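Diaminobutyrate-pyruvate transaminase and L-2,4-diaminobutyrate decarboxylase (Vibrio parahaemolyticus, PDB 2QMA) probably decarboxylates L-2,4-diaminobutyrate with pyridoxal 5'-phosphate in the C-terminal domain modelled here, the full-length protein also carrying an aminotransferase domain. Local coordinates at residues L468-L473 / S487-L492; A407-T412 / L477-F482; Q127-W132 / S136-V141; Q143-W148 / L378-T383. One frame throughout, in Å; residues are numbered along the deposited sequence.

Contact 1: L468-L473 / S487-L492; sequences LKFTIL and SKINML
Ile-489, on the C-terminal helix 479-495, reaches the strand 465-471 at two residues, Leu-468 and Phe-470. Its CB points at the strand and splits the side chain into two arms. The short arm, CG2, turns to Leu-468, where it sits 4.4 Å from CD1, a loose touch. The long arm starts with CG1 anti to the carbonyl carbon (chi1 -63°) and continues extended through chi2, carrying CD1 out to the ring of Phe-470. There CD1 comes to 4.0 Å from CE1 of Phe-470 and 4.2 Å from its CZ, arriving at the ring edge and near the ring plane. The phenyl group comes from the opposite direction to meet it. No hydrogen bond links the two segments, and the touching residues are all buried.

Leu-468 and Phe-470 stand two apart on the strand and share one face of the sheet. Phe-470 also makes an edge-to-face pair with Phe-429 on the neighbouring strand 426-431 and leans on Val-406 of helix 389-411. Leu-445 of helix 438-452 touches Ile-489 as well, so the isoleucine of helix 479-495 packs against both strand 465-471 and helix 438-452. This is helix-on-sheet packing in the small C-terminal domain of a fold-type I pyridoxal-phosphate enzyme, where an antiparallel four-stranded sheet is covered by helices.

Contact 2: A407-T412 / L477-F482; sequences ADMIRT and LTTSDF
Selenomethionine Met-409 and Phe-482 meet through SE and CB, 3.9 Å apart. Met-409 runs extended from its helix (chi1 -176°) and then bends at chi3, -49°, which brings CE to 4.0 Å from CG2 of Thr-479. The same methyl also touches CB of Phe-482. It is the root of the phenylalanine that is met here; its ring runs on to Val-406 and Gln-402, earlier on the same helix as Met-409. Further along helix 479-495, Glu-483 and Leu-486 extend the surface under Met-409.

One step out, the start of that helix is held by Thr-478 at the N-cap, whose N donates to Asp-481 OD2 at 2.9 Å, one half of a capping box. Thr-478 OG1 and Ser-480 OG share a further hydrogen bond. On the other helix, Arg-411 grips OD1 of Asp-408 side-on with NE and NH2, and its NH1 has a second partner in Glu-421. No hydrogen bond crosses between the two segments, so the contact rests on van der Waals packing of a selenium, its methyl and two carbon atoms, at a partly exposed edge.

Contact 3: Q127-W132 / S136-V141; sequences QSMDSW and SSATYV
Trp-132 lays one face of its indole over CB of Ser-136, a CH-pi contact with CB 3.6 Å from the centroid of the six-membered ring and 13° off the normal. The indole then turns an edge to the face of Tyr-140 in an offset edge-to-face pair, ring centroids 5.1 Å apart and planes at 66°. With CG anti to the backbone N (chi1 -170°), the indole is carried across the first turn of the helix, over Ser-136 and up to Tyr-140. Tyr-56 of the second subunit adds another edge-to-face pair to the same indole.

The apolar part is small. Met-129, a selenomethionine bent at chi2 and chi3, curls back until SE is 3.7 Å from CB of Ala-138.

Water does the polar bridging. One molecule donates to Gln-127 OE1 (2.6 Å) and to Ser-137 OG, and accepts from the backbone N of Ala-138 at 2.8 Å. A second donates to Met-129 O (2.7 Å) and to Thr-139 OG1, whose partner within the chain is Ala-135 O. Gln-127 NE2 bonds to Ile-96 O and Ser-136 OG to Asn-94 O, both acceptors in the second subunit.

The arrangement is a loop containing a type I turn, from Ser-128 to Ser-131, folded back on the helix it leads into, at the dimer interface of the decarboxylase domain.

Contact 4: Q143-W148 / L378-T383; sequences QKVVNW and LKVFMT. With EDO (1,2-ethanediol), chain C.
Val-145 straddles two neighbours on helix 378-383, one methyl for each. CG1 lies anti to the backbone N (chi1 167°) and meets CG1 of Val-380 at 3.9 Å. The other methyl, CG2, sits beside the backbone N and lodges 3.7 Å from CB of Phe-381, near the plane of that ring at its edge. Phe-381 also has its side chain trans (chi1 179°), which lays another part of the ring edge by Lys-144: CE1 is 4.1 Å from CG, the two side chains at about a right angle.

Lys-144 kinks at chi2 and sends its amine away from the packing. NZ donates to both oxygens of an ethanediol, O1 at 2.9 Å and O2 at 2.7 Å, and to Asn-69 O of the second subunit. O2 of the diol, probably from the crystallisation liquor, lies at the edge of the Trp-148 indole.

The segment axes cross at 65° and approach to 9.5 Å. Phe-163 of strand 160-164 touches both Val-145 and Val-380, so the pair packs against strand 160-164, which lies at the end of the mixed sheet within this chain, the core of the large domain in fold-type I pyridoxal-phosphate enzymes.

Overall arrangement
The four contacts form two clusters. Contacts 1 and 2 share helix 479-495, with centres 10 Å apart, and join directly: Ile-472 CG1 lies 3.9 Å from Phe-482 CZ. Contacts 3 and 4 share helix 136-152, centres 13 Å apart, and meet where Val-141 CG1 is 3.6 Å from Phe-381 CB; both face the second subunit. Contacts 1 and 3 lie on opposite sides of the chain's centre, 43 Å apart between centres. Helices 377-386 and 389-411, used by contacts 4 and 2, are consecutive in the chain. In contact 4, the Val-380 side chain is about 12 Å from that of Lys-325, the predicted pyridoxal phosphate lysine, which carries no cofactor in this model.

Contact 1: L468-L473 / S487-L492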
loop_
_atom_site.group_PDB
_atom_site.type_symbol
_atom_site.label_atom_id
_atom_site.label_comp_id
_atom_site.label_asym_id
_atom_site.label_seq_id
_atom_site.Cartn_x
_atom_site.Cartn_y
_atom_site.Cartn_z
ATOM N N LEU A 468 -15.114 11.976 -24.732
ATOM C CA LEU A 468 -15.420 12.079 -23.306
ATOM C C LEU A 468 -15.851 10.725 -22.777
ATOM O O LEU A 468 -16.359 9.911 -23.519
ATOM C CB LEU A 468 -16.553 13.070 -23.085
ATOM C CG LEU A 468 -16.242 14.482 -23.624
ATOM C CD1 LEU A 468 -17.532 15.252 -23.618
ATOM C CD2 LEU A 468 -15.177 15.161 -22.771
ATOM N N LYS A 469 -15.652 10.522 -21.478
ATOM C CA LYS A 469 -15.983 9.278 -20.805
ATOM C C LYS A 469 -16.689 9.469 -19.463
ATOM O O LYS A 469 -16.268 10.283 -18.619
ATOM C CB LYS A 469 -14.719 8.411 -20.595
ATOM C CG LYS A 469 -14.962 7.162 -19.751
ATOM C CD LYS A 469 -13.723 6.207 -19.764
ATOM C CE LYS A 469 -12.542 6.785 -18.981
ATOM N NZ LYS A 469 -11.439 5.732 -18.892
ATOM N N PHE A 470 -17.752 8.694 -19.291
ATOM C CA PHE A 470 -18.389 8.448 -18.015
ATOM C C PHE A 470 -17.910 7.042 -17.600
ATOM O O PHE A 470 -18.036 6.071 -18.376
ATOM C CB PHE A 470 -19.932 8.348 -18.126
ATOM C CG PHE A 470 -20.673 9.617 -18.523
ATOM C CD1 PHE A 470 -20.122 10.896 -18.402
ATOM C CD2 PHE A 470 -22.003 9.507 -18.946
ATOM C CE1 PHE A 470 -20.905 12.062 -18.752
ATOM C CE2 PHE A 470 -22.775 10.641 -19.274
ATOM C CZ PHE A 470 -22.216 11.912 -19.196
ATOM N N THR A 471 -17.428 6.940 -16.369
ATOM C CA THR A 471 -17.282 5.674 -15.665
ATOM C C THR A 471 -18.335 5.627 -14.565
ATOM O O THR A 471 -18.190 6.265 -13.493
ATOM C CB THR A 471 -15.853 5.526 -15.121
ATOM O OG1 THR A 471 -14.955 5.615 -16.233
ATOM C CG2 THR A 471 -15.659 4.143 -14.455
ATOM N N ILE A 472 -19.447 4.967 -14.867
ATOM C CA ILE A 472 -20.566 4.928 -13.924
ATOM C C ILE A 472 -20.322 3.915 -12.799
ATOM O O ILE A 472 -20.240 2.693 -13.027
ATOM C CB ILE A 472 -21.917 4.631 -14.614
ATOM C CG1 ILE A 472 -22.118 5.543 -15.837
ATOM C CG2 ILE A 472 -23.075 4.777 -13.576
ATOM C CD1 ILE A 472 -23.178 5.018 -16.865
ATOM N N LEU A 473 -20.181 4.414 -11.583
ATOM C CA LEU A 473 -19.921 3.519 -10.458
ATOM C C LEU A 473 -20.962 3.628 -9.387
ATOM O O LEU A 473 -21.381 2.631 -8.827
ATOM C CB LEU A 473 -18.544 3.741 -9.830
ATOM C CG LEU A 473 -17.263 3.418 -10.620
ATOM C CD1 LEU A 473 -16.001 3.663 -9.767
ATOM C CD2 LEU A 473 -17.280 1.988 -11.217
ATOM N N SER A 487 -27.011 18.054 -19.932
ATOM C CA SER A 487 -27.370 19.467 -20.059
ATOM C C SER A 487 -26.213 20.410 -19.664
ATOM O O SER A 487 -25.939 21.364 -20.372
ATOM C CB SER A 487 -28.602 19.789 -19.228
ATOM O OG SER A 487 -29.062 21.094 -19.573
ATOM N N LYS A 488 -25.546 20.095 -18.545
ATOM C CA LYS A 488 -24.389 20.848 -18.032
ATOM C C LYS A 488 -23.278 20.848 -19.048
ATOM O O LYS A 488 -22.648 21.879 -19.269
ATOM C CB LYS A 488 -23.831 20.179 -16.762
ATOM C CG LYS A 488 -24.692 20.315 -15.543
ATOM C CD LYS A 488 -24.013 19.629 -14.367
ATOM C CE LYS A 488 -25.011 18.896 -13.505
ATOM N NZ LYS A 488 -25.736 19.753 -12.562
ATOM N N ILE A 489 -23.023 19.680 -19.643
ATOM C CA ILE A 489 -22.001 19.557 -20.670
ATOM C C ILE A 489 -22.340 20.332 -21.946
ATOM O O ILE A 489 -21.477 20.988 -22.543
ATOM C CB ILE A 489 -21.665 18.081 -20.999
ATOM C CG1 ILE A 489 -21.077 17.385 -19.763
ATOM C CG2 ILE A 489 -20.685 18.011 -22.192
ATOM C CD1 ILE A 489 -21.110 15.867 -19.844
ATOM N N ASN A 490 -23.590 20.230 -22.381
ATOM C CA ASN A 490 -24.033 20.994 -23.542
ATOM C C ASN A 490 -23.872 22.495 -23.338
ATOM O O ASN A 490 -23.356 23.195 -24.192
ATOM C CB ASN A 490 -25.474 20.650 -23.920
ATOM C CG ASN A 490 -25.905 21.353 -25.175
ATOM O OD1 ASN A 490 -25.253 21.227 -26.218
ATOM N ND2 ASN A 490 -26.954 22.152 -25.075
HETATM N N MSE A 491 -24.284 22.988 -22.186
HETATM C CA MSE A 491 -24.146 24.423 -21.915
HETATM C C MSE A 491 -22.684 24.876 -21.971
HETATM O O MSE A 491 -22.396 25.923 -22.534
HETATM C CB MSE A 491 -24.835 24.794 -20.616
HETATM C CG MSE A 491 -26.324 24.430 -20.632
HETATM SE SE MSE A 491 -27.333 25.150 -22.193
HETATM C CE MSE A 491 -26.743 26.900 -22.089
ATOM N N LEU A 492 -21.758 24.059 -21.460
ATOM C CA LEU A 492 -20.332 24.365 -21.605
ATOM C C LEU A 492 -19.932 24.416 -23.084
ATOM O O LEU A 492 -19.262 25.356 -23.527
ATOM C CB LEU A 492 -19.473 23.307 -20.879
ATOM C CG LEU A 492 -19.307 23.471 -19.378
ATOM C CD1 LEU A 492 -18.467 22.329 -18.838
ATOM C CD2 LEU A 492 -18.631 24.819 -19.011
#

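Contact 2: A407-T412 / L477-F482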
loop_
_atom_site.group_PDB
_atom_site.type_symbol
_atom_site.label_atom_id
_atom_site.label_comp_id
_atom_site.label_asym_id
_atom_site.label_seq_id
_atom_site.Cartn_x
_atom_site.Cartn_y
_atom_site.Cartn_z
ATOM N N ALA A 407 -26.321 5.370 -22.719
ATOM C CA ALA A 407 -25.911 5.285 -24.126
ATOM C C ALA A 407 -27.087 5.616 -25.031
ATOM O O ALA A 407 -26.937 6.431 -25.935
ATOM C CB ALA A 407 -25.301 3.922 -24.473
ATOM N N ASP A 408 -28.268 5.051 -24.758
ATOM C CA ASP A 408 -29.478 5.347 -25.554
ATOM C C ASP A 408 -29.865 6.819 -25.511
ATOM O O ASP A 408 -30.263 7.402 -26.519
ATOM C CB ASP A 408 -30.668 4.506 -25.082
ATOM C CG ASP A 408 -30.628 3.093 -25.618
ATOM O OD1 ASP A 408 -29.906 2.850 -26.615
ATOM O OD2 ASP A 408 -31.321 2.230 -25.043
HETATM N N MSE A 409 -29.765 7.412 -24.328
HETATM C CA MSE A 409 -30.093 8.808 -24.144
HETATM C C MSE A 409 -29.158 9.689 -24.985
HETATM O O MSE A 409 -29.613 10.675 -25.592
HETATM C CB MSE A 409 -30.004 9.135 -22.651
HETATM C CG MSE A 409 -30.398 10.548 -22.235
HETATM SE SE MSE A 409 -29.730 10.800 -20.387
HETATM C CE MSE A 409 -30.445 9.168 -19.664
ATOM N N ILE A 410 -27.873 9.323 -25.042
ATOM C CA ILE A 410 -26.903 10.074 -25.858
ATOM C C ILE A 410 -27.175 9.872 -27.371
ATOM O O ILE A 410 -27.067 10.808 -28.167
ATOM C CB ILE A 410 -25.472 9.709 -25.464
ATOM C CG1 ILE A 410 -25.192 10.258 -24.058
ATOM C CG2 ILE A 410 -24.433 10.256 -26.457
ATOM C CD1 ILE A 410 -23.957 9.708 -23.415
ATOM N N ARG A 411 -27.562 8.643 -27.730
ATOM C CA ARG A 411 -27.850 8.251 -29.112
ATOM C C ARG A 411 -28.926 9.116 -29.753
ATOM O O ARG A 411 -28.832 9.464 -30.935
ATOM C CB ARG A 411 -28.292 6.781 -29.138
ATOM C CG ARG A 411 -28.222 6.119 -30.500
ATOM C CD ARG A 411 -28.975 4.777 -30.499
ATOM N NE ARG A 411 -28.620 3.908 -29.373
ATOM C CZ ARG A 411 -27.467 3.259 -29.262
ATOM N NH1 ARG A 411 -26.565 3.387 -30.224
ATOM N NH2 ARG A 411 -27.222 2.479 -28.199
ATOM N N THR A 412 -29.941 9.478 -28.965
ATOM C CA THR A 412 -31.123 10.184 -29.476
ATOM C C THR A 412 -31.060 11.703 -29.215
ATOM O O THR A 412 -32.010 12.449 -29.486
ATOM C CB THR A 412 -32.411 9.537 -28.915
ATOM O OG1 THR A 412 -32.476 9.744 -27.501
ATOM C CG2 THR A 412 -32.404 8.019 -29.194
ATOM N N LEU A 477 -27.509 6.780 -8.696
ATOM C CA LEU A 477 -27.818 7.791 -9.705
ATOM C C LEU A 477 -29.123 7.497 -10.441
ATOM O O LEU A 477 -29.497 6.347 -10.595
ATOM C CB LEU A 477 -26.672 7.841 -10.726
ATOM C CG LEU A 477 -25.253 8.074 -10.187
ATOM C CD1 LEU A 477 -24.220 7.975 -11.332
ATOM C CD2 LEU A 477 -25.121 9.401 -9.448
ATOM N N THR A 478 -29.809 8.558 -10.888
ATOM C CA THR A 478 -31.114 8.434 -11.542
ATOM C C THR A 478 -31.029 9.002 -12.946
ATOM O O THR A 478 -30.056 9.671 -13.295
ATOM C CB THR A 478 -32.218 9.237 -10.767
ATOM O OG1 THR A 478 -31.804 10.598 -10.692
ATOM C CG2 THR A 478 -32.389 8.723 -9.361
ATOM N N THR A 479 -32.056 8.728 -13.757
ATOM C CA THR A 479 -32.164 9.279 -15.111
ATOM C C THR A 479 -31.954 10.787 -15.083
ATOM O O THR A 479 -31.205 11.320 -15.887
ATOM C CB THR A 479 -33.557 8.960 -15.747
ATOM O OG1 THR A 479 -33.828 7.563 -15.611
ATOM C CG2 THR A 479 -33.606 9.348 -17.232
ATOM N N SER A 480 -32.614 11.466 -14.149
ATOM C CA SER A 480 -32.551 12.925 -14.066
ATOM C C SER A 480 -31.127 13.416 -13.743
ATOM O O SER A 480 -30.745 14.514 -14.140
ATOM C CB SER A 480 -33.569 13.447 -13.040
ATOM O OG SER A 480 -33.306 12.837 -11.781
ATOM N N ASP A 481 -30.347 12.609 -13.013
ATOM C CA ASP A 481 -28.926 12.949 -12.823
ATOM C C ASP A 481 -28.190 13.036 -14.157
ATOM O O ASP A 481 -27.380 13.953 -14.364
ATOM C CB ASP A 481 -28.218 11.923 -11.910
ATOM C CG ASP A 481 -28.694 12.020 -10.444
ATOM O OD1 ASP A 481 -28.984 13.140 -9.979
ATOM O OD2 ASP A 481 -28.785 10.983 -9.751
ATOM N N PHE A 482 -28.456 12.063 -15.037
ATOM C CA PHE A 482 -27.783 11.959 -16.331
ATOM C C PHE A 482 -28.268 13.029 -17.296
ATOM O O PHE A 482 -27.456 13.623 -17.998
ATOM C CB PHE A 482 -27.900 10.548 -16.897
ATOM C CG PHE A 482 -26.942 9.580 -16.234
ATOM C CD1 PHE A 482 -25.581 9.632 -16.542
ATOM C CD2 PHE A 482 -27.390 8.694 -15.251
ATOM C CE1 PHE A 482 -24.656 8.782 -15.914
ATOM C CE2 PHE A 482 -26.453 7.812 -14.589
ATOM C CZ PHE A 482 -25.099 7.862 -14.951
#

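Contact 3: Q127-W132 / S136-V141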
loop_
_atom_site.group_PDB
_atom_site.type_symbol
_atom_site.label_atom_id
_atom_site.label_comp_id
_atom_site.label_asym_id
_atom_site.label_seq_id
_atom_site.Cartn_x
_atom_site.Cartn_y
_atom_site.Cartn_z
ATOM N N GLN A 127 -2.616 -2.871 13.121
ATOM C CA GLN A 127 -2.005 -4.198 12.930
ATOM C C GLN A 127 -1.102 -4.177 11.710
ATOM O O GLN A 127 -1.381 -3.482 10.737
ATOM C CB GLN A 127 -3.062 -5.299 12.786
ATOM C CG GLN A 127 -4.143 -5.370 13.932
ATOM C CD GLN A 127 -3.565 -5.783 15.264
ATOM O OE1 GLN A 127 -3.538 -6.956 15.605
ATOM N NE2 GLN A 127 -3.091 -4.796 16.042
ATOM N N SER A 128 -0.003 -4.914 11.814
ATOM C CA SER A 128 0.909 -5.148 10.721
ATOM C C SER A 128 0.832 -6.602 10.246
ATOM O O SER A 128 1.152 -7.530 10.995
ATOM C CB SER A 128 2.330 -4.762 11.182
ATOM O OG SER A 128 3.205 -4.817 10.060
HETATM N N MSE A 129 0.431 -6.790 8.981
HETATM C CA MSE A 129 0.054 -8.100 8.457
HETATM C C MSE A 129 1.209 -9.049 8.228
HETATM O O MSE A 129 0.982 -10.171 7.840
HETATM C CB MSE A 129 -0.717 -7.959 7.137
HETATM C CG MSE A 129 -1.962 -7.005 7.266
HETATM SE SE MSE A 129 -3.206 -7.614 8.690
HETATM C CE MSE A 129 -3.442 -9.306 7.900
ATOM N N ASP A 130 2.438 -8.617 8.478
ATOM C CA ASP A 130 3.552 -9.491 8.131
ATOM C C ASP A 130 3.767 -10.642 9.114
ATOM O O ASP A 130 4.444 -11.640 8.771
ATOM C CB ASP A 130 4.849 -8.730 7.869
ATOM C CG ASP A 130 5.079 -7.595 8.828
ATOM O OD1 ASP A 130 4.119 -6.836 9.125
ATOM O OD2 ASP A 130 6.246 -7.411 9.232
ATOM N N SER A 131 3.218 -10.532 10.328
ATOM C CA SER A 131 3.323 -11.664 11.218
ATOM C C SER A 131 2.137 -11.739 12.158
ATOM O O SER A 131 1.519 -10.723 12.468
ATOM C CB SER A 131 4.594 -11.575 12.066
ATOM O OG SER A 131 4.580 -10.386 12.806
ATOM N N TRP A 132 1.896 -12.961 12.641
ATOM C CA TRP A 132 0.782 -13.211 13.556
ATOM C C TRP A 132 0.931 -12.359 14.817
ATOM O O TRP A 132 -0.060 -11.744 15.258
ATOM C CB TRP A 132 0.710 -14.683 13.898
ATOM C CG TRP A 132 -0.584 -15.044 14.657
ATOM C CD1 TRP A 132 -1.739 -15.537 14.126
ATOM C CD2 TRP A 132 -0.800 -14.944 16.066
ATOM N NE1 TRP A 132 -2.677 -15.757 15.121
ATOM C CE2 TRP A 132 -2.124 -15.403 16.322
ATOM C CE3 TRP A 132 -0.006 -14.508 17.145
ATOM C CZ2 TRP A 132 -2.672 -15.430 17.601
ATOM C CZ3 TRP A 132 -0.558 -14.542 18.425
ATOM C CH2 TRP A 132 -1.889 -15.000 18.633
ATOM N N SER A 136 -2.981 -10.611 15.087
ATOM C CA SER A 136 -3.329 -11.925 15.577
ATOM C C SER A 136 -4.681 -12.362 15.013
ATOM O O SER A 136 -4.752 -13.348 14.264
ATOM C CB SER A 136 -3.312 -11.923 17.112
ATOM O OG SER A 136 -3.994 -10.792 17.556
ATOM N N SER A 137 -5.729 -11.603 15.328
ATOM C CA SER A 137 -7.058 -11.848 14.737
ATOM C C SER A 137 -7.076 -11.455 13.244
ATOM O O SER A 137 -7.780 -12.083 12.437
ATOM C CB SER A 137 -8.144 -11.099 15.501
ATOM O OG SER A 137 -7.907 -9.705 15.485
ATOM N N ALA A 138 -6.261 -10.465 12.891
ATOM C CA ALA A 138 -6.245 -9.899 11.536
ATOM C C ALA A 138 -5.742 -10.932 10.527
ATOM O O ALA A 138 -6.313 -11.092 9.470
ATOM C CB ALA A 138 -5.412 -8.661 11.487
ATOM N N THR A 139 -4.726 -11.703 10.915
ATOM C CA THR A 139 -4.190 -12.735 10.004
ATOM C C THR A 139 -5.292 -13.687 9.586
ATOM O O THR A 139 -5.403 -14.032 8.415
ATOM C CB THR A 139 -3.042 -13.487 10.653
ATOM O OG1 THR A 139 -1.923 -12.586 10.736
ATOM C CG2 THR A 139 -2.673 -14.703 9.812
ATOM N N TYR A 140 -6.118 -14.096 10.551
ATOM C CA TYR A 140 -7.163 -15.058 10.257
ATOM C C TYR A 140 -8.296 -14.409 9.458
ATOM O O TYR A 140 -8.862 -15.057 8.583
ATOM C CB TYR A 140 -7.691 -15.661 11.546
ATOM C CG TYR A 140 -6.697 -16.456 12.342
ATOM C CD1 TYR A 140 -5.912 -17.448 11.752
ATOM C CD2 TYR A 140 -6.575 -16.249 13.718
ATOM C CE1 TYR A 140 -5.024 -18.195 12.521
ATOM C CE2 TYR A 140 -5.701 -17.007 14.484
ATOM C CZ TYR A 140 -4.932 -17.950 13.891
ATOM O OH TYR A 140 -4.060 -18.678 14.678
ATOM N N VAL A 141 -8.602 -13.135 9.749
ATOM C CA VAL A 141 -9.586 -12.367 8.960
ATOM C C VAL A 141 -9.172 -12.339 7.491
ATOM O O VAL A 141 -9.971 -12.695 6.631
ATOM C CB VAL A 141 -9.807 -10.932 9.495
ATOM C CG1 VAL A 141 -10.610 -10.050 8.512
ATOM C CG2 VAL A 141 -10.516 -10.987 10.918
HETATM O O HOH W 1 -5.432 -8.567 14.767
HETATM O O HOH W 2 0.476 -12.426 9.285
#

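Contact 4: Q143-W148 / L378-T383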
loop_
_atom_site.group_PDB
_atom_site.type_symbol
_atom_site.label_atom_id
_atom_site.label_comp_id
_atom_site.label_asym_id
_atom_site.label_seq_id
_atom_site.Cartn_x
_atom_site.Cartn_y
_atom_site.Cartn_z
ATOM N N GLN A 143 -7.074 -14.380 5.880
ATOM C CA GLN A 143 -7.168 -15.707 5.270
ATOM C C GLN A 143 -8.631 -16.133 4.974
ATOM O O GLN A 143 -8.923 -16.728 3.944
ATOM C CB GLN A 143 -6.462 -16.772 6.103
ATOM C CG GLN A 143 -6.313 -18.106 5.323
ATOM C CD GLN A 143 -5.350 -18.011 4.116
ATOM O OE1 GLN A 143 -4.208 -17.594 4.255
ATOM N NE2 GLN A 143 -5.828 -18.407 2.935
ATOM N N LYS A 144 -9.526 -15.828 5.893
ATOM C CA LYS A 144 -10.966 -16.094 5.752
ATOM C C LYS A 144 -11.504 -15.435 4.458
ATOM O O LYS A 144 -12.217 -16.078 3.675
ATOM C CB LYS A 144 -11.706 -15.536 6.990
ATOM C CG LYS A 144 -13.238 -15.457 6.916
ATOM C CD LYS A 144 -13.929 -16.783 6.567
ATOM C CE LYS A 144 -15.431 -16.686 6.894
ATOM N NZ LYS A 144 -16.249 -17.862 6.380
ATOM N N VAL A 145 -11.194 -14.139 4.292
ATOM C CA VAL A 145 -11.670 -13.358 3.135
ATOM C C VAL A 145 -11.049 -13.943 1.861
ATOM O O VAL A 145 -11.733 -14.089 0.824
ATOM C CB VAL A 145 -11.316 -11.848 3.269
ATOM C CG1 VAL A 145 -11.522 -11.099 1.942
ATOM C CG2 VAL A 145 -12.063 -11.174 4.407
ATOM N N VAL A 146 -9.752 -14.281 1.940
ATOM C CA VAL A 146 -9.060 -14.898 0.789
ATOM C C VAL A 146 -9.745 -16.223 0.391
ATOM O O VAL A 146 -9.984 -16.487 -0.802
ATOM C CB VAL A 146 -7.532 -15.107 1.049
ATOM C CG1 VAL A 146 -6.965 -16.078 0.008
ATOM C CG2 VAL A 146 -6.781 -13.766 0.910
ATOM N N ASN A 147 -10.001 -17.072 1.392
ATOM C CA ASN A 147 -10.659 -18.362 1.160
ATOM C C ASN A 147 -12.024 -18.174 0.518
ATOM O O ASN A 147 -12.393 -18.892 -0.421
ATOM C CB ASN A 147 -10.818 -19.143 2.478
ATOM C CG ASN A 147 -9.494 -19.647 3.040
ATOM O OD1 ASN A 147 -9.454 -20.060 4.191
ATOM N ND2 ASN A 147 -8.424 -19.635 2.238
ATOM N N TRP A 148 -12.763 -17.187 1.023
ATOM C CA TRP A 148 -14.092 -16.844 0.497
ATOM C C TRP A 148 -13.960 -16.435 -0.989
ATOM O O TRP A 148 -14.721 -16.882 -1.849
ATOM C CB TRP A 148 -14.698 -15.702 1.351
ATOM C CG TRP A 148 -16.066 -15.236 0.955
ATOM C CD1 TRP A 148 -17.247 -15.844 1.241
ATOM C CD2 TRP A 148 -16.384 -14.052 0.196
ATOM N NE1 TRP A 148 -18.280 -15.136 0.688
ATOM C CE2 TRP A 148 -17.791 -14.038 0.029
ATOM C CE3 TRP A 148 -15.607 -13.041 -0.419
ATOM C CZ2 TRP A 148 -18.460 -13.011 -0.658
ATOM C CZ3 TRP A 148 -16.252 -12.034 -1.133
ATOM C CH2 TRP A 148 -17.676 -12.015 -1.240
ATOM N N LEU A 378 -10.042 -6.163 6.325
ATOM C CA LEU A 378 -11.143 -5.924 7.302
ATOM C C LEU A 378 -12.306 -5.277 6.573
ATOM O O LEU A 378 -13.459 -5.624 6.816
ATOM C CB LEU A 378 -10.712 -5.112 8.545
ATOM C CG LEU A 378 -11.829 -4.840 9.601
ATOM C CD1 LEU A 378 -12.286 -6.124 10.301
ATOM C CD2 LEU A 378 -11.434 -3.778 10.685
ATOM N N LYS A 379 -11.991 -4.395 5.617
ATOM C CA LYS A 379 -12.989 -3.724 4.808
ATOM C C LYS A 379 -13.921 -4.757 4.136
ATOM O O LYS A 379 -15.134 -4.636 4.271
ATOM C CB LYS A 379 -12.339 -2.859 3.729
ATOM C CG LYS A 379 -11.397 -1.787 4.263
ATOM C CD LYS A 379 -10.511 -1.280 3.105
ATOM C CE LYS A 379 -9.381 -0.505 3.621
ATOM N NZ LYS A 379 -8.706 0.253 2.525
ATOM N N VAL A 380 -13.351 -5.741 3.429
ATOM C CA VAL A 380 -14.172 -6.718 2.715
ATOM C C VAL A 380 -14.903 -7.596 3.748
ATOM O O VAL A 380 -16.076 -7.961 3.548
ATOM C CB VAL A 380 -13.348 -7.600 1.749
ATOM C CG1 VAL A 380 -14.267 -8.542 0.961
ATOM C CG2 VAL A 380 -12.488 -6.752 0.787
ATOM N N PHE A 381 -14.217 -7.965 4.830
ATOM C CA PHE A 381 -14.795 -8.837 5.858
ATOM C C PHE A 381 -16.060 -8.174 6.412
ATOM O O PHE A 381 -17.112 -8.826 6.509
ATOM C CB PHE A 381 -13.741 -9.131 6.944
ATOM C CG PHE A 381 -14.208 -10.013 8.078
ATOM C CD1 PHE A 381 -14.318 -11.385 7.914
ATOM C CD2 PHE A 381 -14.437 -9.473 9.341
ATOM C CE1 PHE A 381 -14.672 -12.205 8.980
ATOM C CE2 PHE A 381 -14.804 -10.295 10.403
ATOM C CZ PHE A 381 -14.912 -11.655 10.222
HETATM N N MSE A 382 -15.977 -6.878 6.717
HETATM C CA MSE A 382 -17.147 -6.134 7.228
HETATM C C MSE A 382 -18.206 -5.884 6.158
HETATM O O MSE A 382 -19.407 -6.081 6.406
HETATM C CB MSE A 382 -16.724 -4.818 7.898
HETATM C CG MSE A 382 -15.780 -5.085 9.068
HETATM SE SE MSE A 382 -15.405 -3.590 10.227
HETATM C CE MSE A 382 -17.228 -2.946 10.478
ATOM N N THR A 383 -17.762 -5.494 4.966
ATOM C CA THR A 383 -18.662 -5.238 3.845
ATOM C C THR A 383 -19.555 -6.454 3.500
ATOM O O THR A 383 -20.790 -6.290 3.282
ATOM C CB THR A 383 -17.867 -4.764 2.608
ATOM O OG1 THR A 383 -17.512 -3.373 2.757
ATOM C CG2 THR A 383 -18.680 -4.967 1.341
HETATM C C1 EDO C . -14.530 -20.315 4.217
HETATM O O1 EDO C . -14.324 -19.917 5.598
HETATM C C2 EDO C . -14.800 -19.148 3.272
HETATM O O2 EDO C . -15.912 -18.368 3.711
#